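PDB 4TW5: Eps1p, which is a yeast protein of the thioredoxin superfamily, with one thioredoxin domain followed by a second region of apparently similar fold. Local coordinates for residues T17-E22 with R89-S94; K55-T60 with F113-S118; E145-K150 with N245-Y250; R192-D197 with G260-A265. All coordinates share one frame; numbering follows the deposited sequence.

Interaction 1. Residues T17-E22 with R89-S94; sequences TNFKEE and RLYNPS
F19 in the first turn of a helix meets Y91 in a strand: N18 precedes the helical residues 19-22, with E22 N bonded to N18 O at 2.9 Å, while residues 89-92 run extended and P93 and S94 form the turn that leads into strand 95-99. The two backbones stay well apart, and two aromatic rings bridge the gap. The F19 ring reaches across because CG stands anti to the backbone N (chi1 -167°), and its CZ comes within 4.4 Å of Y91 CE2. CZ lies over one face of the tyrosine, whereas Y91 CE2 sits at the edge of the phenylalanine ring, giving a T-shaped stack with centroids 5.8 Å apart and planes at 81°. No hydrogen bond joins the segments. The phenol is fixed from its other end: R89 NH1 donates to Y91 OH at 3.1 Å, tilted 18° from the guanidinium plane, and E80 OE1 also bonds to this hydroxyl. F19 rests further on I30 and F32 of the neighbouring strand 27-33. The chemistry is therefore divided along one residue, with the face of Y91 receiving an apolar ring edge and its hydroxyl held by polar partners that should limit how far the ring can shift.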
loop_
_atom_site.group_PDB
_atom_site.type_symbol
_atom_site.label_atom_id
_atom_site.label_comp_id
_atom_site.label_asym_id
_atom_site.label_seq_id
_atom_site.Cartn_x
_atom_site.Cartn_y
_atom_site.Cartn_z
ATOM N N THR A 17 30.751 53.913 20.960
ATOM C CA THR A 17 31.805 53.560 21.907
ATOM C C THR A 17 31.569 52.174 22.502
ATOM O O THR A 17 32.501 51.543 22.994
ATOM C CB THR A 17 31.893 54.561 23.077
ATOM O OG1 THR A 17 30.829 54.305 24.004
ATOM C CG2 THR A 17 31.824 55.996 22.577
ATOM N N ASN A 18 30.324 51.709 22.426
ATOM C CA ASN A 18 29.882 50.475 23.084
ATOM C C ASN A 18 29.538 49.305 22.202
ATOM O O ASN A 18 29.623 48.156 22.640
ATOM C CB ASN A 18 28.590 50.735 23.890
ATOM C CG ASN A 18 28.834 51.345 25.226
ATOM O OD1 ASN A 18 29.928 51.241 25.778
ATOM N ND2 ASN A 18 27.793 51.946 25.797
ATOM N N PHE A 19 29.165 49.602 20.964
ATOM C CA PHE A 19 28.430 48.649 20.144
ATOM C C PHE A 19 29.233 47.365 19.977
ATOM O O PHE A 19 28.831 46.310 20.471
ATOM C CB PHE A 19 28.080 49.284 18.786
ATOM C CG PHE A 19 27.075 48.508 17.986
ATOM C CD1 PHE A 19 25.745 48.507 18.354
ATOM C CD2 PHE A 19 27.445 47.819 16.855
ATOM C CE1 PHE A 19 24.806 47.818 17.626
ATOM C CE2 PHE A 19 26.507 47.121 16.122
ATOM C CZ PHE A 19 25.189 47.121 16.511
ATOM N N LYS A 20 30.424 47.465 19.406
ATOM C CA LYS A 20 31.156 46.256 19.075
ATOM C C LYS A 20 31.675 45.538 20.323
ATOM O O LYS A 20 31.711 44.310 20.369
ATOM C CB LYS A 20 32.318 46.595 18.131
ATOM C CG LYS A 20 33.372 45.509 18.036
ATOM C CD LYS A 20 34.159 45.592 16.745
ATOM C CE LYS A 20 35.339 44.623 16.743
ATOM N NZ LYS A 20 36.020 44.612 15.406
ATOM N N GLU A 21 31.906 46.283 21.394
ATOM C CA GLU A 21 32.473 45.679 22.584
ATOM C C GLU A 21 31.403 44.874 23.299
ATOM O O GLU A 21 31.631 43.767 23.789
ATOM C CB GLU A 21 32.996 46.772 23.514
ATOM C CG GLU A 21 34.184 47.542 22.962
ATOM C CD GLU A 21 33.752 48.676 22.021
ATOM O OE1 GLU A 21 32.541 48.816 21.754
ATOM O OE2 GLU A 21 34.625 49.432 21.547
ATOM N N GLU A 22 30.203 45.430 23.291
ATOM C CA GLU A 22 29.056 44.787 23.880
ATOM C C GLU A 22 28.548 43.546 23.120
ATOM O O GLU A 22 28.138 42.570 23.748
ATOM C CB GLU A 22 27.951 45.827 24.042
ATOM C CG GLU A 22 26.663 45.249 24.561
ATOM C CD GLU A 22 26.797 44.712 25.974
ATOM O OE1 GLU A 22 27.728 45.150 26.690
ATOM O OE2 GLU A 22 25.958 43.854 26.352
ATOM N N ARG A 89 16.464 43.690 15.867
ATOM C CA ARG A 89 17.445 42.788 15.251
ATOM C C ARG A 89 18.179 41.868 16.236
ATOM O O ARG A 89 18.360 42.214 17.411
ATOM C CB ARG A 89 18.491 43.600 14.497
ATOM C CG ARG A 89 17.990 44.425 13.332
ATOM C CD ARG A 89 19.175 45.010 12.607
ATOM N NE ARG A 89 18.803 45.695 11.380
ATOM C CZ ARG A 89 19.668 46.028 10.429
ATOM N NH1 ARG A 89 20.952 45.750 10.573
ATOM N NH2 ARG A 89 19.251 46.650 9.339
ATOM N N LEU A 90 18.585 40.693 15.745
ATOM C CA LEU A 90 19.422 39.762 16.491
ATOM C C LEU A 90 20.871 39.747 15.987
ATOM O O LEU A 90 21.139 39.555 14.798
ATOM C CB LEU A 90 18.854 38.344 16.434
ATOM C CG LEU A 90 19.609 37.282 17.264
ATOM C CD1 LEU A 90 19.482 37.545 18.790
ATOM C CD2 LEU A 90 19.110 35.898 16.929
ATOM N N TYR A 91 21.809 39.945 16.901
ATOM C CA TYR A 91 23.224 39.888 16.582
ATOM C C TYR A 91 23.908 38.808 17.396
ATOM O O TYR A 91 23.430 38.432 18.467
ATOM C CB TYR A 91 23.887 41.232 16.852
ATOM C CG TYR A 91 23.581 42.295 15.820
ATOM C CD1 TYR A 91 22.338 42.918 15.784
ATOM C CD2 TYR A 91 24.546 42.710 14.910
ATOM C CE1 TYR A 91 22.056 43.903 14.849
ATOM C CE2 TYR A 91 24.270 43.698 13.970
ATOM C CZ TYR A 91 23.022 44.288 13.955
ATOM O OH TYR A 91 22.731 45.269 13.049
ATOM N N ASN A 92 24.985 38.248 16.856
ATOM C CA ASN A 92 25.865 37.419 17.662
ATOM C C ASN A 92 27.260 38.069 17.590
ATOM O O ASN A 92 27.397 39.136 16.984
ATOM C CB ASN A 92 25.801 35.951 17.226
ATOM C CG ASN A 92 26.282 35.699 15.782
ATOM O OD1 ASN A 92 26.834 36.563 15.103
ATOM N ND2 ASN A 92 26.070 34.476 15.333
ATOM N N PRO A 93 28.282 37.483 18.235
ATOM C CA PRO A 93 29.633 38.065 18.090
ATOM C C PRO A 93 30.157 38.197 16.643
ATOM O O PRO A 93 31.032 39.032 16.396
ATOM C CB PRO A 93 30.519 37.086 18.883
ATOM C CG PRO A 93 29.613 36.497 19.898
ATOM C CD PRO A 93 28.257 36.403 19.250
ATOM N N SER A 94 29.670 37.377 15.717
ATOM C CA SER A 94 30.037 37.548 14.299
ATOM C C SER A 94 29.267 38.653 13.586
ATOM O O SER A 94 29.620 39.011 12.462
ATOM C CB SER A 94 29.880 36.251 13.502
ATOM O OG SER A 94 30.514 35.162 14.154
#

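Interaction 2. Residues K55-T60 with F113-S118; sequences KEESKT and FARRES
E57 lays its carboxylate against the guanidinium of R115 in a two-pronged salt bridge that joins two helices at the protein surface. R115 presents the side of its head made by NE and NH2, one nitrogen to each oxygen. NH2 donates to E57 OE1 at 2.5 Å, a short approach on the syn lone pair, and NE donates to E57 OE2 at 2.8 Å with an N-H...O angle of 156°. NE has its acceptor in the guanidinium plane; the two flat groups are nevertheless twisted 35° apart, and OE2 is met 22° out of the carboxylate plane. Both chains are extended beyond CG, which lets the charged ends meet although the nearest CA atoms, those of E57 and R115, are 8.7 Å apart. Each of the two residues also offers its carbonyl to a hydroxyl three residues on: T60 OG1 donates to E57 O at 3.1 Å, and S118 OG to R115 O at the same distance. On the sheet side of helix 107-118, A114 packs on F65 and I29, and S118 touches I63; S58 touches T64. Helix 107-118 thus lies on strands 63-69 and 27-33, with helix 55-61 beside 63-69, as expected for helices flanking a thioredoxin-fold sheet.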
loop_
_atom_site.group_PDB
_atom_site.type_symbol
_atom_site.label_atom_id
_atom_site.label_comp_id
_atom_site.label_asym_id
_atom_site.label_seq_id
_atom_site.Cartn_x
_atom_site.Cartn_y
_atom_site.Cartn_z
ATOM N N LYS A 55 15.167 39.712 33.000
ATOM C CA LYS A 55 16.404 39.899 33.755
ATOM C C LYS A 55 17.086 38.588 34.160
ATOM O O LYS A 55 18.314 38.487 34.096
ATOM C CB LYS A 55 16.124 40.741 35.011
ATOM C CG LYS A 55 16.185 42.252 34.776
ATOM C CD LYS A 55 15.411 43.032 35.836
ATOM C CE LYS A 55 15.917 42.710 37.225
ATOM N NZ LYS A 55 15.198 43.423 38.302
ATOM N N GLU A 56 16.297 37.619 34.624
ATOM C CA GLU A 56 16.845 36.348 35.108
ATOM C C GLU A 56 17.363 35.413 34.011
ATOM O O GLU A 56 18.461 34.862 34.109
ATOM C CB GLU A 56 15.791 35.584 35.921
ATOM C CG GLU A 56 15.410 36.216 37.246
ATOM C CD GLU A 56 16.616 36.701 38.038
ATOM O OE1 GLU A 56 17.557 35.900 38.267
ATOM O OE2 GLU A 56 16.619 37.887 38.436
ATOM N N GLU A 57 16.562 35.252 32.965
ATOM C CA GLU A 57 16.855 34.322 31.888
ATOM C C GLU A 57 18.021 34.880 31.098
ATOM O O GLU A 57 18.877 34.136 30.608
ATOM C CB GLU A 57 15.611 34.123 31.027
ATOM C CG GLU A 57 14.521 33.379 31.807
ATOM C CD GLU A 57 13.258 33.101 31.008
ATOM O OE1 GLU A 57 12.282 32.612 31.623
ATOM O OE2 GLU A 57 13.202 33.447 29.806
ATOM N N SER A 58 18.080 36.209 31.066
ATOM C CA SER A 58 19.143 36.945 30.404
ATOM C C SER A 58 20.512 36.441 30.819
ATOM O O SER A 58 21.400 36.277 29.989
ATOM C CB SER A 58 19.023 38.426 30.736
ATOM O OG SER A 58 20.067 39.154 30.130
ATOM N N LYS A 59 20.652 36.162 32.108
ATOM C CA LYS A 59 21.903 35.691 32.687
ATOM C C LYS A 59 22.194 34.274 32.215
ATOM O O LYS A 59 23.280 33.974 31.741
ATOM C CB LYS A 59 21.820 35.680 34.224
ATOM C CG LYS A 59 21.717 37.023 34.911
ATOM C CD LYS A 59 21.096 36.827 36.289
ATOM C CE LYS A 59 20.793 38.144 36.983
ATOM N NZ LYS A 59 20.034 37.901 38.255
ATOM N N THR A 60 21.188 33.414 32.331
ATOM C CA THR A 60 21.344 31.980 32.080
ATOM C C THR A 60 21.329 31.575 30.586
ATOM O O THR A 60 21.859 30.539 30.238
ATOM C CB THR A 60 20.254 31.199 32.844
ATOM O OG1 THR A 60 18.971 31.768 32.558
ATOM C CG2 THR A 60 20.493 31.288 34.372
ATOM N N PHE A 113 10.627 35.005 21.468
ATOM C CA PHE A 113 11.667 35.135 20.470
ATOM C C PHE A 113 13.064 34.969 21.032
ATOM O O PHE A 113 13.905 34.341 20.401
ATOM C CB PHE A 113 11.555 36.483 19.764
ATOM C CG PHE A 113 12.659 36.752 18.789
ATOM C CD1 PHE A 113 12.797 35.995 17.648
ATOM C CD2 PHE A 113 13.549 37.786 19.015
ATOM C CE1 PHE A 113 13.820 36.259 16.752
ATOM C CE2 PHE A 113 14.564 38.060 18.127
ATOM C CZ PHE A 113 14.704 37.298 16.991
ATOM N N ALA A 114 13.349 35.559 22.186
ATOM C CA ALA A 114 14.665 35.332 22.751
ATOM C C ALA A 114 14.818 33.843 23.132
ATOM O O ALA A 114 15.818 33.200 22.766
ATOM C CB ALA A 114 14.920 36.249 23.942
ATOM N N ARG A 115 13.816 33.272 23.795
ATOM C CA ARG A 115 13.883 31.850 24.145
ATOM C C ARG A 115 14.002 30.951 22.904
ATOM O O ARG A 115 14.749 29.989 22.899
ATOM C CB ARG A 115 12.668 31.422 24.962
ATOM C CG ARG A 115 12.615 32.021 26.348
ATOM C CD ARG A 115 11.313 31.698 26.993
ATOM N NE ARG A 115 11.243 32.155 28.368
ATOM C CZ ARG A 115 10.112 32.252 29.055
ATOM N NH1 ARG A 115 8.966 31.915 28.479
ATOM N NH2 ARG A 115 10.128 32.673 30.317
ATOM N N ARG A 116 13.266 31.283 21.855
ATOM C CA ARG A 116 13.313 30.520 20.609
ATOM C C ARG A 116 14.748 30.504 20.041
ATOM O O ARG A 116 15.292 29.459 19.719
ATOM C CB ARG A 116 12.304 31.117 19.615
ATOM C CG ARG A 116 11.785 30.158 18.573
ATOM C CD ARG A 116 10.709 30.799 17.683
ATOM N NE ARG A 116 9.606 31.281 18.488
ATOM C CZ ARG A 116 9.255 32.555 18.585
ATOM N NH1 ARG A 116 9.896 33.474 17.888
ATOM N NH2 ARG A 116 8.255 32.901 19.374
ATOM N N GLU A 117 15.367 31.676 19.995
ATOM C CA GLU A 117 16.684 31.848 19.431
ATOM C C GLU A 117 17.815 31.253 20.246
ATOM O O GLU A 117 18.878 30.971 19.699
ATOM C CB GLU A 117 16.951 33.336 19.202
ATOM C CG GLU A 117 16.039 33.910 18.108
ATOM C CD GLU A 117 16.068 33.107 16.802
ATOM O OE1 GLU A 117 17.155 32.629 16.383
ATOM O OE2 GLU A 117 14.984 32.934 16.207
ATOM N N SER A 118 17.622 31.099 21.548
ATOM C CA SER A 118 18.645 30.482 22.374
ATOM C C SER A 118 18.768 28.992 22.053
ATOM O O SER A 118 19.792 28.379 22.320
ATOM C CB SER A 118 18.351 30.672 23.865
ATOM O OG SER A 118 17.514 29.644 24.327
#

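Interaction 3. Residues E145-K150 with N245-Y250; sequences ELIAGK and NNLFDY
I147 takes part in both kinds of interaction that join the end of helix 140-150 to residues 245-250, through its carbonyl and through its side chain. The polar link is a single hydrogen bond, from N246 ND2 to I147 O at 2.8 Å. The donor stands 35° out of the carbonyl plane, and the N-H...O angle is 146°. With CG lodged between the backbone N and carbonyl carbon (chi1 48°), the N246 amide is turned up to the helix end; ND2 also bonds to K242 O, so the amide NH2 serves two carbonyls. N246 OD1, buried here, has no polar partner in the model and lies 3.9 Å from I147 CG1. The apolar link is made by methyl groups: I147 CD1 meets L247 CD1 at 3.6 Å, with L247 CB at 4.1 Å.

Within the helix end, G149, at positive phi, is the C' residue of a Schellman motif, in which K150 N bonds to E145 O and G149 N more weakly to L146 O. K150 NZ closes the same turn with a salt bridge to E145 OE2 at 2.7 Å. H227 of the second subunit packs on I147, N246 and L247, within the subunit interface. Strand 247-249 is outermost in its sheet within the chain, N245 and L247 being backbone-bonded to that subunit; helix 140-150 lies against it and, through I147 on V238, against strand 234-238.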
loop_
_atom_site.group_PDB
_atom_site.type_symbol
_atom_site.label_atom_id
_atom_site.label_comp_id
_atom_site.label_asym_id
_atom_site.label_seq_id
_atom_site.Cartn_x
_atom_site.Cartn_y
_atom_site.Cartn_z
ATOM N N GLU A 145 -5.534 9.928 15.322
ATOM C CA GLU A 145 -6.181 10.556 16.462
ATOM C C GLU A 145 -5.997 12.067 16.384
ATOM O O GLU A 145 -6.964 12.798 16.502
ATOM C CB GLU A 145 -5.647 10.014 17.791
ATOM C CG GLU A 145 -6.007 8.568 18.051
ATOM C CD GLU A 145 -6.545 8.363 19.460
ATOM O OE1 GLU A 145 -5.817 8.652 20.438
ATOM O OE2 GLU A 145 -7.723 7.955 19.584
ATOM N N LEU A 146 -4.777 12.523 16.104
ATOM C CA LEU A 146 -4.535 13.953 15.989
ATOM C C LEU A 146 -5.445 14.592 14.962
ATOM O O LEU A 146 -5.951 15.697 15.154
ATOM C CB LEU A 146 -3.092 14.238 15.609
ATOM C CG LEU A 146 -2.065 13.809 16.643
ATOM C CD1 LEU A 146 -0.695 14.183 16.130
ATOM C CD2 LEU A 146 -2.372 14.468 18.001
ATOM N N ILE A 147 -5.637 13.879 13.860
ATOM C CA ILE A 147 -6.346 14.431 12.727
ATOM C C ILE A 147 -7.861 14.299 12.893
ATOM O O ILE A 147 -8.612 15.019 12.270
ATOM C CB ILE A 147 -5.880 13.724 11.407
ATOM C CG1 ILE A 147 -5.494 14.759 10.375
ATOM C CG2 ILE A 147 -6.935 12.783 10.869
ATOM C CD1 ILE A 147 -4.333 15.556 10.822
ATOM N N ALA A 148 -8.293 13.401 13.771
ATOM C CA ALA A 148 -9.701 13.275 14.115
ATOM C C ALA A 148 -10.158 14.410 15.053
ATOM O O ALA A 148 -11.332 14.482 15.438
ATOM C CB ALA A 148 -9.975 11.925 14.740
ATOM N N GLY A 149 -9.220 15.265 15.451
ATOM C CA GLY A 149 -9.555 16.435 16.238
ATOM C C GLY A 149 -9.149 16.276 17.686
ATOM O O GLY A 149 -9.653 16.990 18.560
ATOM N N LYS A 150 -8.267 15.314 17.950
ATOM C CA LYS A 150 -7.897 15.002 19.319
ATOM C C LYS A 150 -6.674 15.748 19.862
ATOM O O LYS A 150 -6.404 15.699 21.067
ATOM C CB LYS A 150 -7.695 13.492 19.442
ATOM C CG LYS A 150 -8.960 12.729 19.084
ATOM C CD LYS A 150 -8.858 11.225 19.355
ATOM C CE LYS A 150 -10.167 10.512 18.973
ATOM N NZ LYS A 150 -10.125 9.051 19.283
ATOM N N ASN A 245 -10.460 19.998 7.904
ATOM C CA ASN A 245 -9.557 21.029 7.386
ATOM C C ASN A 245 -8.539 21.492 8.443
ATOM O O ASN A 245 -8.295 22.681 8.641
ATOM C CB ASN A 245 -10.367 22.197 6.817
ATOM C CG ASN A 245 -11.293 21.758 5.667
ATOM O OD1 ASN A 245 -11.375 20.565 5.334
ATOM N ND2 ASN A 245 -11.954 22.720 5.035
ATOM N N ASN A 246 -7.924 20.511 9.095
ATOM C CA ASN A 246 -7.034 20.746 10.223
ATOM C C ASN A 246 -5.606 20.353 9.872
ATOM O O ASN A 246 -4.711 20.365 10.719
ATOM C CB ASN A 246 -7.515 19.938 11.419
ATOM C CG ASN A 246 -7.810 18.514 11.042
ATOM O OD1 ASN A 246 -7.486 18.080 9.943
ATOM N ND2 ASN A 246 -8.453 17.794 11.918
ATOM N N LEU A 247 -5.418 19.983 8.613
ATOM C CA LEU A 247 -4.145 19.479 8.101
ATOM C C LEU A 247 -3.648 20.401 6.999
ATOM O O LEU A 247 -4.289 20.519 5.974
ATOM C CB LEU A 247 -4.328 18.054 7.555
ATOM C CG LEU A 247 -3.135 17.192 7.064
ATOM C CD1 LEU A 247 -2.193 16.782 8.188
ATOM C CD2 LEU A 247 -3.599 15.967 6.293
ATOM N N PHE A 248 -2.500 21.039 7.206
ATOM C CA PHE A 248 -1.919 21.970 6.227
ATOM C C PHE A 248 -0.439 21.652 5.911
ATOM O O PHE A 248 0.406 21.761 6.798
ATOM C CB PHE A 248 -2.038 23.405 6.743
ATOM C CG PHE A 248 -3.467 23.873 6.898
ATOM C CD1 PHE A 248 -4.106 24.540 5.855
ATOM C CD2 PHE A 248 -4.177 23.620 8.057
ATOM C CE1 PHE A 248 -5.404 24.958 5.981
ATOM C CE2 PHE A 248 -5.474 24.024 8.179
ATOM C CZ PHE A 248 -6.089 24.704 7.150
ATOM N N ASP A 249 -0.139 21.267 4.661
ATOM C CA ASP A 249 1.247 21.024 4.220
ATOM C C ASP A 249 2.103 22.274 4.278
ATOM O O ASP A 249 1.637 23.386 4.008
ATOM C CB ASP A 249 1.320 20.501 2.785
ATOM C CG ASP A 249 0.893 19.058 2.662
ATOM O OD1 ASP A 249 0.444 18.472 3.669
ATOM O OD2 ASP A 249 1.070 18.490 1.559
ATOM N N TYR A 250 3.375 22.084 4.600
ATOM C CA TYR A 250 4.337 23.170 4.540
ATOM C C TYR A 250 4.379 23.752 3.111
ATOM O O TYR A 250 4.565 23.022 2.140
ATOM C CB TYR A 250 5.720 22.678 4.981
ATOM C CG TYR A 250 6.714 23.804 5.097
ATOM C CD1 TYR A 250 6.657 24.676 6.160
ATOM C CD2 TYR A 250 7.672 24.024 4.122
ATOM C CE1 TYR A 250 7.534 25.716 6.272
ATOM C CE2 TYR A 250 8.553 25.059 4.226
ATOM C CZ TYR A 250 8.477 25.903 5.315
ATOM O OH TYR A 250 9.350 26.947 5.444
#

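Interaction 4. Residues R192-D197 with G260-A265; sequences RQLAVD and GYVDFA
Within 260-265, V262 is the first residue to touch 192-197, and it spreads its two methyls over neighbouring residues of the other segment. CG2 faces Q193, lying 3.5 Å from its OE1 and 4.0 Å from its CB; CG1 lies 3.8 Å from L194 CD2. Valine CG1 stands anti to the backbone N (chi1 167°), a rotation that assigns one methyl to each partner. The Q193 amide is held from elsewhere, its OE1 by the hydroxyl of S258 and its NE2 by the carbonyl of R116, so its meeting with V262 is plain van der Waals packing. One turn later A265 receives the other branch of the leucine: its CB touches L194 CD1 at 3.5 Å and is 3.9 Å from L194 CD2. L194 therefore reaches between V262 and A265: CD1 is directed to A265, while CD2 lies against V262 and also near A265. No hydrogen bond crosses this buried contact. The segments 192-196 and 260-265 run in roughly the same direction, their axes 29° apart and 10.1 Å from each other at closest approach. Below them L194 and A265 both rest on L156 of strand 155-160, so the pair forms a helical layer on the sheet, consistent with a second thioredoxin-like domain.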
loop_
_atom_site.group_PDB
_atom_site.type_symbol
_atom_site.label_atom_id
_atom_site.label_comp_id
_atom_site.label_asym_id
_atom_site.label_seq_id
_atom_site.Cartn_x
_atom_site.Cartn_y
_atom_site.Cartn_z
ATOM N N ARG A 192 12.715 21.867 19.203
ATOM C CA ARG A 192 13.022 22.550 20.444
ATOM C C ARG A 192 12.519 23.996 20.407
ATOM O O ARG A 192 12.026 24.482 21.389
ATOM C CB ARG A 192 14.519 22.499 20.724
ATOM C CG ARG A 192 14.968 21.137 21.274
ATOM C CD ARG A 192 16.502 20.973 21.357
ATOM N NE ARG A 192 17.248 21.992 22.111
ATOM C CZ ARG A 192 17.258 22.108 23.437
ATOM N NH1 ARG A 192 16.561 21.274 24.186
ATOM N NH2 ARG A 192 17.992 23.045 24.014
ATOM N N GLN A 193 12.624 24.669 19.277
ATOM C CA GLN A 193 12.142 26.038 19.189
ATOM C C GLN A 193 10.614 26.104 19.350
ATOM O O GLN A 193 10.102 26.965 20.058
ATOM C CB GLN A 193 12.588 26.664 17.862
ATOM C CG GLN A 193 14.094 26.940 17.798
ATOM C CD GLN A 193 14.492 27.671 16.528
ATOM O OE1 GLN A 193 14.120 27.264 15.439
ATOM N NE2 GLN A 193 15.247 28.749 16.662
ATOM N N LEU A 194 9.900 25.149 18.757
ATOM C CA LEU A 194 8.449 25.130 18.835
ATOM C C LEU A 194 7.974 24.736 20.217
ATOM O O LEU A 194 6.830 25.019 20.592
ATOM C CB LEU A 194 7.843 24.189 17.795
ATOM C CG LEU A 194 7.842 24.790 16.390
ATOM C CD1 LEU A 194 7.216 23.831 15.372
ATOM C CD2 LEU A 194 7.152 26.149 16.372
ATOM N N ALA A 195 8.823 24.045 20.962
ATOM C CA ALA A 195 8.462 23.665 22.313
ATOM C C ALA A 195 8.256 24.891 23.245
ATOM O O ALA A 195 7.452 24.831 24.162
ATOM C CB ALA A 195 9.516 22.735 22.887
ATOM N N VAL A 196 8.969 25.987 22.988
ATOM C CA VAL A 196 8.812 27.239 23.744
ATOM C C VAL A 196 7.409 27.776 23.551
ATOM O O VAL A 196 6.798 28.323 24.472
ATOM C CB VAL A 196 9.842 28.321 23.305
ATOM C CG1 VAL A 196 9.443 29.724 23.799
ATOM C CG2 VAL A 196 11.229 27.957 23.784
ATOM N N ASP A 197 6.885 27.609 22.344
ATOM C CA ASP A 197 5.546 28.096 22.055
ATOM C C ASP A 197 4.506 27.049 22.330
ATOM O O ASP A 197 3.347 27.209 21.965
ATOM C CB ASP A 197 5.456 28.551 20.614
ATOM C CG ASP A 197 6.233 29.817 20.380
ATOM O OD1 ASP A 197 6.028 30.781 21.163
ATOM O OD2 ASP A 197 7.065 29.831 19.446
ATOM N N GLY A 260 11.643 29.019 8.582
ATOM C CA GLY A 260 10.440 28.918 7.778
ATOM C C GLY A 260 9.431 27.970 8.383
ATOM O O GLY A 260 8.239 28.292 8.467
ATOM N N TYR A 261 9.910 26.819 8.842
ATOM C CA TYR A 261 9.046 25.826 9.465
ATOM C C TYR A 261 8.445 26.309 10.818
ATOM O O TYR A 261 7.263 26.087 11.091
ATOM C CB TYR A 261 9.819 24.519 9.667
ATOM C CG TYR A 261 10.402 23.989 8.367
ATOM C CD1 TYR A 261 9.634 23.256 7.491
ATOM C CD2 TYR A 261 11.714 24.245 8.021
ATOM C CE1 TYR A 261 10.140 22.803 6.313
ATOM C CE2 TYR A 261 12.234 23.783 6.835
ATOM C CZ TYR A 261 11.438 23.065 5.985
ATOM O OH TYR A 261 11.941 22.592 4.798
ATOM N N VAL A 262 9.245 26.985 11.639
ATOM C CA VAL A 262 8.770 27.457 12.940
ATOM C C VAL A 262 7.644 28.465 12.737
ATOM O O VAL A 262 6.558 28.339 13.317
ATOM C CB VAL A 262 9.913 28.102 13.770
ATOM C CG1 VAL A 262 9.356 28.872 14.976
ATOM C CG2 VAL A 262 10.879 27.031 14.259
ATOM N N ASP A 263 7.893 29.438 11.868
ATOM C CA ASP A 263 6.923 30.493 11.598
ATOM C C ASP A 263 5.665 29.964 10.915
ATOM O O ASP A 263 4.593 30.506 11.114
ATOM C CB ASP A 263 7.577 31.619 10.801
ATOM C CG ASP A 263 8.698 32.296 11.596
ATOM O OD1 ASP A 263 8.632 32.258 12.858
ATOM O OD2 ASP A 263 9.633 32.859 10.972
ATOM N N PHE A 264 5.791 28.920 10.104
ATOM C CA PHE A 264 4.608 28.290 9.537
ATOM C C PHE A 264 3.772 27.675 10.647
ATOM O O PHE A 264 2.561 27.886 10.719
ATOM C CB PHE A 264 4.984 27.219 8.514
ATOM C CG PHE A 264 3.834 26.347 8.090
ATOM C CD1 PHE A 264 2.857 26.821 7.207
ATOM C CD2 PHE A 264 3.732 25.060 8.560
ATOM C CE1 PHE A 264 1.811 26.019 6.785
ATOM C CE2 PHE A 264 2.692 24.237 8.163
ATOM C CZ PHE A 264 1.720 24.714 7.267
ATOM N N ALA A 265 4.433 26.957 11.541
ATOM C CA ALA A 265 3.746 26.279 12.638
ATOM C C ALA A 265 3.052 27.260 13.571
ATOM O O ALA A 265 2.177 26.876 14.323
ATOM C CB ALA A 265 4.730 25.417 13.436
#

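How the interactions relate
Interactions 1 and 2 belong to the first thioredoxin-like domain and alternate along the chain, their centres 16 Å apart; they meet where L90 of strand 87-92 packs on E117 of helix 107-118. Interactions 3 and 4 follow later and likewise alternate, with centres 17 Å apart, joined by Y250 and F248 against helix 259-265 in the other domain. The two halves are linked by interactions 2 and 4, where R116 NE forms a salt bridge with D197 OD2, R115 packs on V196 and R116 on V262. Interactions 1 and 3 lie 42 Å apart, on opposite sides of the chain's centre, so the four contacts run from one domain through the interdomain junction to the other.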